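Local coordinates for protein histidine utilization repressor (Pseudomonas syringae pv. tomato, PDB 2PKH) that probably represses the histidine utilization operon by binding its hutP region until inducer appears, and is represented by its C-terminal UTRA domain, at residues 48-52 against 134-139. Sequence-based numbering, arbitrary orientation.
Sequences DIPVQ and IHPGSR. With EDO (1,2-ethanediol), chain N.
At one end of two adjacent inner strands of the antiparallel sheet of the UTRA domain, where strand 49-59 begins and strand 126-136 runs out, the first residues of one strand meet the last of the other and the turn beyond them. Gln52 and His135, their CA atoms 4.6 Å apart, form a non-hydrogen-bonded pair with its usual reciprocal CA-H...O contacts: Gln52 CA lies 3.4 Å from Ile134 O, and His135 CA 3.6 Å from Val51 O. Backbone bonding between Ile134 and Ile53 flanks the pair on one side. On the other the N-H...O pattern stops, because Pro136 has no N-H to offer Val51 O and sets its CD 3.2 Å from that oxygen. On the far side of strand 49-59, Val51 and Gln52 both face His44 of strand 36-46, a classic beta bulge.

Past the proline, the bond from Arg139 N to Pro136 O closes a type I beta turn that brings the arginine back over the start of strand 49-59. Its extended side chain reaches Pro50 O through NH1, at 2.8 Å and 159° at the hydrogen; the acceptor sits in the guanidinium plane, and the donor meets a lone pair in the carbonyl plane. Ile49 CG2 sits over one guanidinium face near its rim, 3.2 Å above the plane. NH1 also bonds Leu106 O and NH2 bonds Gln107 O, so three backbone carbonyls fix the group's rotation.

At the other end, Gln52, extended with CG anti to the backbone N (chi1 -162°), runs alongside the His135 ring. Its NE2 comes obliquely to within 3.0 Å of His135 CE1, the amide turned 60° from the ring plane, while OE1 accepts a weak hydrogen bond from a 1,2-ethanediol that probably came from the crystallisation liquor.

Two neighbouring carbonyls thus fare differently: Arg139 NH1 satisfies Pro50 O and ties it to the end of helix 100-106, whereas buried Val51 O has no hydrogen-bonding partner in the model and meets C-H groups such as His135 CA and Pro136 CD.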
loop_
_atom_site.group_PDB
_atom_site.type_symbol
_atom_site.label_atom_id
_atom_site.label_comp_id
_atom_site.label_asym_id
_atom_site.label_seq_id
_atom_site.Cartn_x
_atom_site.Cartn_y
_atom_site.Cartn_z
ATOM N N ASP B 48 1.908 -11.831 -25.969
ATOM C CA ASP B 48 1.001 -12.685 -26.706
ATOM C C ASP B 48 0.175 -13.705 -25.943
ATOM O O ASP B 48 -0.587 -14.439 -26.569
ATOM C CB ASP B 48 1.746 -13.381 -27.860
ATOM C CG ASP B 48 2.440 -12.357 -28.750
ATOM O OD1 ASP B 48 1.788 -11.303 -29.043
ATOM O OD2 ASP B 48 3.625 -12.578 -29.074
ATOM N N ILE B 49 0.304 -13.752 -24.634
ATOM C CA ILE B 49 -0.524 -14.645 -23.827
ATOM C C ILE B 49 -1.550 -13.790 -23.062
ATOM O O ILE B 49 -1.156 -12.762 -22.456
ATOM C CB ILE B 49 0.315 -15.406 -22.785
ATOM C CG1 ILE B 49 1.565 -16.050 -23.430
ATOM C CG2 ILE B 49 -0.583 -16.399 -22.083
ATOM C CD1 ILE B 49 2.618 -16.556 -22.417
ATOM N N PRO B 50 -2.845 -14.184 -23.104
ATOM C CA PRO B 50 -3.877 -13.448 -22.397
ATOM C C PRO B 50 -3.548 -13.338 -20.902
ATOM O O PRO B 50 -3.248 -14.347 -20.273
ATOM C CB PRO B 50 -5.111 -14.310 -22.641
ATOM C CG PRO B 50 -4.855 -14.986 -24.013
ATOM C CD PRO B 50 -3.427 -15.225 -24.019
ATOM N N VAL B 51 -3.658 -12.140 -20.340
ATOM C CA VAL B 51 -3.408 -11.999 -18.883
ATOM C C VAL B 51 -4.565 -11.410 -18.139
ATOM O O VAL B 51 -4.650 -11.539 -16.925
ATOM C CB VAL B 51 -2.114 -11.229 -18.535
ATOM C CG1 VAL B 51 -0.849 -11.994 -19.096
ATOM C CG2 VAL B 51 -2.132 -9.846 -19.133
ATOM N N GLN B 52 -5.462 -10.723 -18.866
ATOM C CA GLN B 52 -6.603 -10.037 -18.157
ATOM C C GLN B 52 -7.731 -9.813 -19.084
ATOM O O GLN B 52 -7.477 -9.457 -20.205
ATOM C CB GLN B 52 -6.172 -8.638 -17.748
ATOM C CG GLN B 52 -7.070 -8.043 -16.683
ATOM C CD GLN B 52 -6.830 -6.563 -16.482
ATOM O OE1 GLN B 52 -6.942 -5.804 -17.391
ATOM N NE2 GLN B 52 -6.444 -6.184 -15.300
ATOM N N ILE B 134 -10.602 -9.949 -14.652
ATOM C CA ILE B 134 -10.397 -11.361 -14.304
ATOM C C ILE B 134 -9.065 -11.782 -14.880
ATOM O O ILE B 134 -8.773 -11.472 -16.041
ATOM C CB ILE B 134 -11.666 -12.247 -14.648
ATOM C CG1 ILE B 134 -11.371 -13.754 -14.532
ATOM C CG2 ILE B 134 -12.204 -11.936 -16.048
ATOM C CD1 ILE B 134 -12.807 -14.573 -14.391
ATOM N N HIS B 135 -8.248 -12.415 -14.043
ATOM C CA HIS B 135 -6.899 -12.761 -14.439
ATOM C C HIS B 135 -6.736 -14.257 -14.280
ATOM O O HIS B 135 -7.193 -14.765 -13.271
ATOM C CB HIS B 135 -5.876 -12.106 -13.519
ATOM C CG HIS B 135 -6.118 -10.663 -13.261
ATOM N ND1 HIS B 135 -5.456 -9.654 -13.941
ATOM C CD2 HIS B 135 -6.990 -10.056 -12.434
ATOM C CE1 HIS B 135 -5.837 -8.486 -13.464
ATOM N NE2 HIS B 135 -6.783 -8.697 -12.564
ATOM N N PRO B 136 -6.053 -14.944 -15.239
ATOM C CA PRO B 136 -5.639 -16.315 -14.841
ATOM C C PRO B 136 -4.694 -16.328 -13.618
ATOM O O PRO B 136 -3.737 -15.581 -13.547
ATOM C CB PRO B 136 -4.950 -16.856 -16.102
ATOM C CG PRO B 136 -5.388 -15.898 -17.265
ATOM C CD PRO B 136 -5.530 -14.580 -16.585
ATOM N N GLY B 137 -5.008 -17.144 -12.656
ATOM C CA GLY B 137 -4.287 -17.129 -11.400
ATOM C C GLY B 137 -2.827 -17.492 -11.600
ATOM O O GLY B 137 -1.959 -17.063 -10.825
ATOM N N SER B 138 -2.547 -18.217 -12.683
ATOM C CA SER B 138 -1.123 -18.556 -12.977
ATOM C C SER B 138 -0.372 -17.407 -13.633
ATOM O O SER B 138 0.838 -17.519 -13.829
ATOM C CB SER B 138 -1.036 -19.788 -13.889
ATOM O OG SER B 138 -1.830 -19.695 -15.088
ATOM N N ARG B 139 -1.095 -16.336 -14.033
ATOM C CA ARG B 139 -0.546 -15.295 -14.893
ATOM C C ARG B 139 -0.506 -13.888 -14.283
ATOM O O ARG B 139 0.098 -12.983 -14.866
ATOM C CB ARG B 139 -1.243 -15.297 -16.284
ATOM C CG ARG B 139 -1.043 -16.703 -16.950
ATOM C CD ARG B 139 -1.505 -16.642 -18.438
ATOM N NE ARG B 139 -1.956 -17.981 -18.885
ATOM C CZ ARG B 139 -2.855 -18.193 -19.831
ATOM N NH1 ARG B 139 -3.454 -17.171 -20.465
ATOM N NH2 ARG B 139 -3.161 -19.454 -20.178
HETATM C C1 EDO N . -4.470 -1.828 -17.056
HETATM O O1 EDO N . -3.419 -1.998 -17.996
HETATM C C2 EDO N . -5.513 -2.916 -17.354
HETATM O O2 EDO N . -6.663 -2.712 -16.506
#